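Local coordinates for spore germination protein GerM (Bacillus subtilis subsp. subtilis str. 168, PDB 6GZB), which is of unknown biochemical function but affects both sporulation and germination, and carries two GerMN domains in tandem, at residues 50-56 with 68-74; 78-83 with 146-150. All coordinates share one frame; numbering follows the deposited sequence.

Contact 1 (50-56 with 68-74); sequences STVMREL and QTLPLPK
Val-52, Arg-54 and Leu-56 pair with Leu-72, Leu-70 and Gln-68 as the hydrogen-bonded pairs of an antiparallel ladder; the axes of these short strand segments come within 4.2 Å, and their N-to-C directions differ by 141°. Each pair is bonded in both directions. Val-52 N to Leu-72 O is the shortest of these bonds, at 2.6 Å. Next to the Val-52 and Leu-72 pair, at the start of strand 51-60, Lys-74 N also gives a hydrogen bond to Ser-50 O.

One face carries Met-53, Glu-55, Thr-69 and Pro-71. The Met-53 chain starts beside its own backbone N (chi1 -65°) and bends twice more, which folds the thioether back over the partner strand. Its SD lies 3.8 Å from Pro-71 CB, and its CE 3.6 Å from Thr-69 O. Thr-69 CG2 fills in beside Met-53 CB. Thr-69 OG1 sits 3.5 Å from Glu-55 CG and is hydrogen-bonded to Val-336 O.

On the other face Leu-72 CD2 packs 3.8 Å from Arg-54 CB, the two side chains crossing at about a right angle. Leu-56 CD1 meets Leu-70 CD1 at 3.9 Å. Val-52 CG1 lies 3.5 Å above one face of the Arg-54 guanidinium, toward its rim.

The strands 51-60 and 65-73 form a beta hairpin of the first GerMN domain. Helix 78-84 touches the Arg-54 and Leu-72 face, while the C-terminal residues Val-336, Asn-337 and Gly-339 bond to Thr-69.

Contact 2 (78-83 with 146-150); sequences TAKQAL and TLTQF
Gln-149 NE2 is held by two backbone carbonyls, Thr-146 O at 2.8 Å and Glu-55 O of strand 51-60. The first bond lies in the carbonyl plane, on a lone pair, and in the amide plane of Gln-149. Together the two bonds would fix the rotation of the amide. The bond to Glu-55 O ties the residues after Leu-147 to strand 51-60. Gln-149 CG rests 3.7 Å above one face of the Phe-150 ring, offset toward the rim.

A type I beta turn from Leu-147 to Phe-150 brings the ring against helix 78-84. Phe-150 CE1 comes 3.6 Å from Thr-78 OG1, and CE2 3.7 Å from Ala-79 CA; both approaches are oblique. Ala-82 CB sits at the ring edge, near its plane.

These are two helices of the first GerMN domain, and they meet here through small and branched side chains. Thr-146 CG2, placed opposite its own backbone N, reaches Ala-82 CB at 3.7 Å. Leu-147 CD2 touches both Ala-79 CB and Leu-83 CG, 4.0 Å from each. The side chains of Leu-83 and Leu-147 cross at about a right angle. Strands 110-114 and 119-124 cover Leu-83, and Ala-122 also touches Leu-147.

The centres of contacts 1 and 2 are about 10 Å apart. Both segments of contact 1 precede those of contact 2 in the chain, and strand 65-73 leads on to helix 78-84. Besides the Gln-149 bond to Glu-55 O (2.7 Å between NE2 and O), a second probable hydrogen bond joins them, from Gln-81 NE2 to Pro-73 O. Its 2.5 Å is unusually short, so the exact length is doubtful. Arg-54 of contact 1 also packs against contact 2. Its CD lies 3.3 Å from Gln-149 OE1, and its NH2 3.4 Å from Thr-78 CG2. 1,2-Ethanediol, probably from the crystallisation liquor, is bound about 5 Å from the Arg-54 side chain. Ethanediol is also found about 4 Å from the side chain of Phe-150.

Contact 1 (50-56 with 68-74)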
ATOM      1  N   SER A  50     -16.586 -12.506  16.256  1.00 87.79           N
ATOM      2  CA  SER A  50     -17.232 -13.058  15.071  1.00 76.07           C
ATOM      3  C   SER A  50     -16.715 -12.403  13.781  1.00 73.31           C
ATOM      4  O   SER A  50     -17.146 -12.760  12.684  1.00 58.25           O
ATOM      5  CB  SER A  50     -18.752 -12.893  15.173  1.00 65.30           C
ATOM      6  OG  SER A  50     -19.111 -11.528  15.287  1.00 77.96           O
ATOM      7  N   THR A  51     -15.814 -11.430  13.917  1.00 53.83           N
ATOM      8  CA  THR A  51     -15.234 -10.741  12.761  1.00 58.04           C
ATOM      9  C   THR A  51     -13.711 -10.819  12.776  1.00 52.45           C
ATOM     10  O   THR A  51     -13.106 -11.050  13.818  1.00 48.83           O
ATOM     11  CB  THR A  51     -15.639  -9.249  12.700  1.00 54.45           C
ATOM     12  OG1 THR A  51     -15.122  -8.549  13.837  1.00 46.89           O
ATOM     13  CG2 THR A  51     -17.153  -9.092  12.643  1.00 53.04           C
ATOM     14  N   VAL A  52     -13.107 -10.634  11.604  1.00 39.91           N
ATOM     15  CA  VAL A  52     -11.662 -10.502  11.473  1.00 42.18           C
ATOM     16  C   VAL A  52     -11.331  -9.196  10.744  1.00 34.82           C
ATOM     17  O   VAL A  52     -11.994  -8.835   9.769  1.00 33.58           O
ATOM     18  CB  VAL A  52     -11.079 -11.684  10.677  1.00 44.03           C
ATOM     19  CG1 VAL A  52      -9.559 -11.643  10.680  1.00 56.86           C
ATOM     20  CG2 VAL A  52     -11.569 -12.995  11.265  1.00 57.02           C
ATOM     21  N   MET A  53     -10.342  -8.470  11.252  1.00 33.19           N
ATOM     22  CA  MET A  53      -9.930  -7.213  10.639  1.00 34.77           C
ATOM     23  C   MET A  53      -9.171  -7.498   9.343  1.00 37.57           C
ATOM     24  O   MET A  53      -8.217  -8.258   9.335  1.00 35.31           O
ATOM     25  CB  MET A  53      -9.041  -6.422  11.602  1.00 33.12           C
ATOM     26  CG  MET A  53      -9.744  -5.961  12.878  1.00 31.90           C
ATOM     27  SD  MET A  53     -11.338  -5.177  12.568  1.00 36.00           S
ATOM     28  CE  MET A  53     -10.826  -3.595  11.907  1.00 35.31           C
ATOM     29  N   ARG A  54      -9.612  -6.899   8.246  1.00 30.71           N
ATOM     30  CA  ARG A  54      -9.082  -7.228   6.927  1.00 35.03           C
ATOM     31  C   ARG A  54      -8.790  -5.956   6.126  1.00 32.35           C
ATOM     32  O   ARG A  54      -9.557  -5.001   6.170  1.00 28.62           O
ATOM     33  CB  ARG A  54     -10.085  -8.105   6.172  1.00 35.86           C
ATOM     34  CG  ARG A  54      -9.483  -8.874   5.019  1.00 42.15           C
ATOM     35  CD  ARG A  54      -8.590  -9.985   5.541  1.00 51.31           C
ATOM     36  NE  ARG A  54      -9.380 -11.066   6.120  1.00 46.97           N
ATOM     37  CZ  ARG A  54      -8.880 -12.041   6.871  1.00 54.91           C
ATOM     38  NH1 ARG A  54      -7.591 -12.051   7.181  1.00 52.14           N
ATOM     39  NH2 ARG A  54      -9.672 -13.006   7.311  1.00 51.45           N
ATOM     40  N   GLU A  55      -7.702  -5.962   5.366  1.00 32.33           N
ATOM     41  CA  GLU A  55      -7.406  -4.853   4.462  1.00 30.19           C
ATOM     42  C   GLU A  55      -8.348  -4.896   3.260  1.00 29.29           C
ATOM     43  O   GLU A  55      -8.448  -5.912   2.571  1.00 31.25           O
ATOM     44  CB  GLU A  55      -5.948  -4.897   3.994  1.00 32.64           C
ATOM     45  CG  GLU A  55      -4.916  -4.504   5.044  1.00 32.42           C
ATOM     46  CD  GLU A  55      -3.475  -4.576   4.520  1.00 44.02           C
ATOM     47  OE1 GLU A  55      -3.261  -4.779   3.296  1.00 34.94           O
ATOM     48  OE2 GLU A  55      -2.549  -4.387   5.331  1.00 43.98           O
ATOM     49  N   LEU A  56      -9.070  -3.805   3.042  1.00 31.01           N
ATOM     50  CA  LEU A  56      -9.776  -3.595   1.784  1.00 29.43           C
ATOM     51  C   LEU A  56      -9.177  -2.391   1.076  1.00 24.50           C
ATOM     52  O   LEU A  56      -9.096  -1.303   1.647  1.00 28.36           O
ATOM     53  CB  LEU A  56     -11.267  -3.369   2.025  1.00 32.01           C
ATOM     54  CG  LEU A  56     -12.007  -4.450   2.807  1.00 32.65           C
ATOM     55  CD1 LEU A  56     -13.461  -4.032   2.992  1.00 36.69           C
ATOM     56  CD2 LEU A  56     -11.920  -5.795   2.102  1.00 30.81           C
ATOM     57  N   GLN A  68      -8.063   0.258   3.664  1.00 27.14           N
ATOM     58  CA  GLN A  68      -8.831   0.485   4.873  1.00 24.90           C
ATOM     59  C   GLN A  68      -9.085  -0.834   5.572  1.00 26.61           C
ATOM     60  O   GLN A  68      -9.663  -1.751   4.989  1.00 25.54           O
ATOM     61  CB  GLN A  68     -10.155   1.170   4.554  1.00 27.39           C
ATOM     62  CG  GLN A  68      -9.998   2.607   4.090  1.00 30.59           C
ATOM     63  CD  GLN A  68      -9.687   3.542   5.237  1.00 36.84           C
ATOM     64  OE1 GLN A  68     -10.582   3.929   5.994  1.00 36.35           O
ATOM     65  NE2 GLN A  68      -8.408   3.889   5.394  1.00 22.68           N
ATOM     66  N   THR A  69      -8.599  -0.947   6.807  1.00 32.29           N
ATOM     67  CA  THR A  69      -8.705  -2.199   7.549  1.00 26.55           C
ATOM     68  C   THR A  69     -10.006  -2.241   8.329  1.00 29.65           C
ATOM     69  O   THR A  69     -10.280  -1.364   9.145  1.00 29.16           O
ATOM     70  CB  THR A  69      -7.499  -2.408   8.477  1.00 29.01           C
ATOM     71  OG1 THR A  69      -6.353  -2.743   7.681  1.00 27.46           O
ATOM     72  CG2 THR A  69      -7.760  -3.551   9.451  1.00 30.71           C
ATOM     73  N   LEU A  70     -10.852  -3.206   7.983  1.00 27.28           N
ATOM     74  CA  LEU A  70     -12.257  -3.192   8.372  1.00 31.33           C
ATOM     75  C   LEU A  70     -12.694  -4.575   8.849  1.00 28.56           C
ATOM     76  O   LEU A  70     -12.118  -5.579   8.440  1.00 34.60           O
ATOM     77  CB  LEU A  70     -13.125  -2.745   7.194  1.00 28.09           C
ATOM     78  CG  LEU A  70     -12.949  -1.279   6.815  1.00 31.65           C
ATOM     79  CD1 LEU A  70     -13.606  -0.988   5.474  1.00 29.83           C
ATOM     80  CD2 LEU A  70     -13.499  -0.383   7.918  1.00 39.77           C
ATOM     81  N   PRO A  71     -13.712  -4.626   9.725  1.00 31.67           N
ATOM     82  CA  PRO A  71     -14.162  -5.884  10.321  1.00 39.00           C
ATOM     83  C   PRO A  71     -14.999  -6.720   9.361  1.00 31.61           C
ATOM     84  O   PRO A  71     -16.052  -6.279   8.919  1.00 30.00           O
ATOM     85  CB  PRO A  71     -15.018  -5.424  11.507  1.00 32.47           C
ATOM     86  CG  PRO A  71     -15.548  -4.097  11.097  1.00 31.51           C
ATOM     87  CD  PRO A  71     -14.511  -3.477  10.192  1.00 35.67           C
ATOM     88  N   LEU A  72     -14.508  -7.899   9.009  1.00 38.23           N
ATOM     89  CA  LEU A  72     -15.243  -8.800   8.122  1.00 38.37           C
ATOM     90  C   LEU A  72     -15.643 -10.064   8.877  1.00 33.72           C
ATOM     91  O   LEU A  72     -14.844 -10.606   9.627  1.00 39.23           O
ATOM     92  CB  LEU A  72     -14.370  -9.182   6.926  1.00 39.42           C
ATOM     93  CG  LEU A  72     -14.553  -8.379   5.636  1.00 46.09           C
ATOM     94  CD1 LEU A  72     -14.497  -6.888   5.904  1.00 41.59           C
ATOM     95  CD2 LEU A  72     -13.503  -8.781   4.610  1.00 44.26           C
ATOM     96  N   PRO A  73     -16.860 -10.570   8.635  1.00 39.96           N
ATOM     97  CA  PRO A  73     -17.321 -11.807   9.280  1.00 39.67           C
ATOM     98  C   PRO A  73     -16.374 -12.985   9.049  1.00 41.20           C
ATOM     99  O   PRO A  73     -15.835 -13.135   7.957  1.00 45.01           O
ATOM    100  CB  PRO A  73     -18.669 -12.081   8.610  1.00 38.40           C
ATOM    101  CG  PRO A  73     -19.067 -10.816   7.939  1.00 40.95           C
ATOM    102  CD  PRO A  73     -17.798 -10.091   7.608  1.00 43.65           C
ATOM    103  N   LYS A  74     -16.165 -13.806  10.072  1.00 44.42           N
ATOM    104  CA  LYS A  74     -15.461 -15.075   9.902  1.00 51.09           C
ATOM    105  C   LYS A  74     -16.007 -15.843   8.698  1.00 53.95           C
ATOM    106  O   LYS A  74     -17.206 -15.848   8.431  1.00 54.63           O
ATOM    107  CB  LYS A  74     -15.583 -15.938  11.162  1.00 64.56           C
ATOM    108  CG  LYS A  74     -14.276 -16.122  11.919  1.00 69.92           C
ATOM    109  CD  LYS A  74     -14.134 -15.113  13.046  1.00 78.67           C
ATOM    110  CE  LYS A  74     -13.582 -15.770  14.301  1.00 82.91           C
ATOM    111  NZ  LYS A  74     -12.873 -14.805  15.186  1.00 80.52           N
TER

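Contact 2 (78-83 with 146-150)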
ATOM      1  N   THR A  78     -11.684 -16.634   2.801  1.00 36.94           N
ATOM      2  CA  THR A  78     -11.409 -15.257   3.199  1.00 41.51           C
ATOM      3  C   THR A  78     -10.976 -14.389   2.018  1.00 37.90           C
ATOM      4  O   THR A  78     -11.346 -13.221   1.938  1.00 34.93           O
ATOM      5  CB  THR A  78     -10.322 -15.210   4.285  1.00 40.54           C
ATOM      6  OG1 THR A  78      -9.195 -16.005   3.878  1.00 49.17           O
ATOM      7  CG2 THR A  78     -10.877 -15.734   5.602  1.00 40.42           C
ATOM      8  N   ALA A  79     -10.212 -14.969   1.099  1.00 36.85           N
ATOM      9  CA  ALA A  79      -9.758 -14.254  -0.081  1.00 31.73           C
ATOM     10  C   ALA A  79     -10.942 -13.857  -0.942  1.00 36.05           C
ATOM     11  O   ALA A  79     -11.048 -12.714  -1.388  1.00 32.85           O
ATOM     12  CB  ALA A  79      -8.796 -15.116  -0.873  1.00 32.90           C
ATOM     13  N   LYS A  80     -11.843 -14.801  -1.162  1.00 34.96           N
ATOM     14  CA  LYS A  80     -13.076 -14.523  -1.883  1.00 35.29           C
ATOM     15  C   LYS A  80     -13.917 -13.478  -1.152  1.00 27.90           C
ATOM     16  O   LYS A  80     -14.486 -12.567  -1.761  1.00 34.08           O
ATOM     17  CB  LYS A  80     -13.873 -15.815  -2.050  1.00 37.66           C
ATOM     18  CG  LYS A  80     -15.298 -15.609  -2.515  1.00 38.57           C
ATOM     19  CD  LYS A  80     -16.014 -16.946  -2.571  1.00 44.70           C
ATOM     20  CE  LYS A  80     -17.443 -16.783  -3.061  1.00 44.46           C
ATOM     21  NZ  LYS A  80     -17.920 -18.002  -3.757  1.00 58.76           N
ATOM     22  N   GLN A  81     -13.993 -13.608   0.160  1.00 34.26           N
ATOM     23  CA  GLN A  81     -14.806 -12.697   0.953  1.00 38.07           C
ATOM     24  C   GLN A  81     -14.267 -11.275   0.845  1.00 37.24           C
ATOM     25  O   GLN A  81     -15.030 -10.322   0.705  1.00 32.20           O
ATOM     26  CB  GLN A  81     -14.812 -13.137   2.413  1.00 36.30           C
ATOM     27  CG  GLN A  81     -15.692 -12.271   3.300  1.00 36.71           C
ATOM     28  CD  GLN A  81     -15.405 -12.491   4.760  1.00 39.07           C
ATOM     29  OE1 GLN A  81     -14.249 -12.610   5.168  1.00 40.00           O
ATOM     30  NE2 GLN A  81     -16.463 -12.579   5.558  1.00 43.97           N
ATOM     31  N   ALA A  82     -12.944 -11.143   0.899  1.00 33.58           N
ATOM     32  CA  ALA A  82     -12.308  -9.831   0.816  1.00 33.50           C
ATOM     33  C   ALA A  82     -12.687  -9.124  -0.491  1.00 32.81           C
ATOM     34  O   ALA A  82     -13.039  -7.950  -0.484  1.00 29.31           O
ATOM     35  CB  ALA A  82     -10.801  -9.969   0.930  1.00 35.73           C
ATOM     36  N   LEU A  83     -12.679  -9.860  -1.597  1.00 29.82           N
ATOM     37  CA  LEU A  83     -13.082  -9.297  -2.881  1.00 29.92           C
ATOM     38  C   LEU A  83     -14.568  -8.943  -2.903  1.00 27.17           C
ATOM     39  O   LEU A  83     -14.965  -7.947  -3.507  1.00 31.29           O
ATOM     40  CB  LEU A  83     -12.775 -10.271  -4.015  1.00 32.03           C
ATOM     41  CG  LEU A  83     -11.290 -10.554  -4.259  1.00 29.12           C
ATOM     42  CD1 LEU A  83     -11.133 -11.353  -5.547  1.00 33.52           C
ATOM     43  CD2 LEU A  83     -10.486  -9.267  -4.342  1.00 30.61           C
ATOM     44  N   THR A 146      -5.526  -6.328  -2.438  1.00 25.81           N
ATOM     45  CA  THR A 146      -6.431  -6.989  -1.502  1.00 29.95           C
ATOM     46  C   THR A 146      -6.132  -8.495  -1.378  1.00 31.74           C
ATOM     47  O   THR A 146      -6.047  -9.033  -0.267  1.00 28.36           O
ATOM     48  CB  THR A 146      -7.905  -6.759  -1.869  1.00 30.46           C
ATOM     49  OG1 THR A 146      -8.191  -5.356  -1.853  1.00 25.87           O
ATOM     50  CG2 THR A 146      -8.816  -7.459  -0.872  1.00 27.78           C
ATOM     51  N   LEU A 147      -5.901  -9.155  -2.509  1.00 28.92           N
ATOM     52  CA  LEU A 147      -5.608 -10.586  -2.506  1.00 27.31           C
ATOM     53  C   LEU A 147      -4.252 -10.884  -1.879  1.00 27.07           C
ATOM     54  O   LEU A 147      -4.105 -11.854  -1.141  1.00 29.96           O
ATOM     55  CB  LEU A 147      -5.658 -11.158  -3.927  1.00 29.89           C
ATOM     56  CG  LEU A 147      -7.065 -11.365  -4.484  1.00 29.21           C
ATOM     57  CD1 LEU A 147      -7.015 -11.852  -5.928  1.00 36.11           C
ATOM     58  CD2 LEU A 147      -7.824 -12.345  -3.610  1.00 28.74           C
ATOM     59  N   THR A 148      -3.264 -10.042  -2.151  1.00 28.27           N
ATOM     60  CA  THR A 148      -1.896 -10.325  -1.732  1.00 26.23           C
ATOM     61  C   THR A 148      -1.618  -9.964  -0.288  1.00 26.07           C
ATOM     62  O   THR A 148      -0.494 -10.134   0.190  1.00 26.75           O
ATOM     63  CB  THR A 148      -0.854  -9.631  -2.639  1.00 25.43           C
ATOM     64  OG1 THR A 148      -1.167  -8.245  -2.786  1.00 27.65           O
ATOM     65  CG2 THR A 148      -0.840 -10.293  -4.016  1.00 30.61           C
ATOM     66  N   GLN A 149      -2.635  -9.515   0.438  1.00 26.46           N
ATOM     67  CA  GLN A 149      -2.466  -9.337   1.881  1.00 32.67           C
ATOM     68  C   GLN A 149      -2.316 -10.689   2.586  1.00 29.37           C
ATOM     69  O   GLN A 149      -1.798 -10.763   3.687  1.00 28.77           O
ATOM     70  CB  GLN A 149      -3.634  -8.554   2.489  1.00 27.74           C
ATOM     71  CG  GLN A 149      -4.889  -9.375   2.728  1.00 27.42           C
ATOM     72  CD  GLN A 149      -6.049  -8.507   3.168  1.00 33.04           C
ATOM     73  OE1 GLN A 149      -6.137  -8.139   4.333  1.00 31.54           O
ATOM     74  NE2 GLN A 149      -6.923  -8.143   2.229  1.00 27.93           N
ATOM     75  N   PHE A 150      -2.826 -11.746   1.967  1.00 31.26           N
ATOM     76  CA  PHE A 150      -2.772 -13.080   2.547  1.00 28.76           C
ATOM     77  C   PHE A 150      -1.439 -13.756   2.248  1.00 33.27           C
ATOM     78  O   PHE A 150      -0.876 -13.614   1.153  1.00 33.04           O
ATOM     79  CB  PHE A 150      -3.903 -13.931   1.990  1.00 34.99           C
ATOM     80  CG  PHE A 150      -5.261 -13.380   2.266  1.00 34.07           C
ATOM     81  CD1 PHE A 150      -5.848 -13.550   3.505  1.00 37.86           C
ATOM     82  CD2 PHE A 150      -5.963 -12.701   1.282  1.00 33.86           C
ATOM     83  CE1 PHE A 150      -7.114 -13.049   3.763  1.00 43.83           C
ATOM     84  CE2 PHE A 150      -7.222 -12.183   1.536  1.00 33.68           C
ATOM     85  CZ  PHE A 150      -7.790 -12.340   2.786  1.00 40.24           C
TER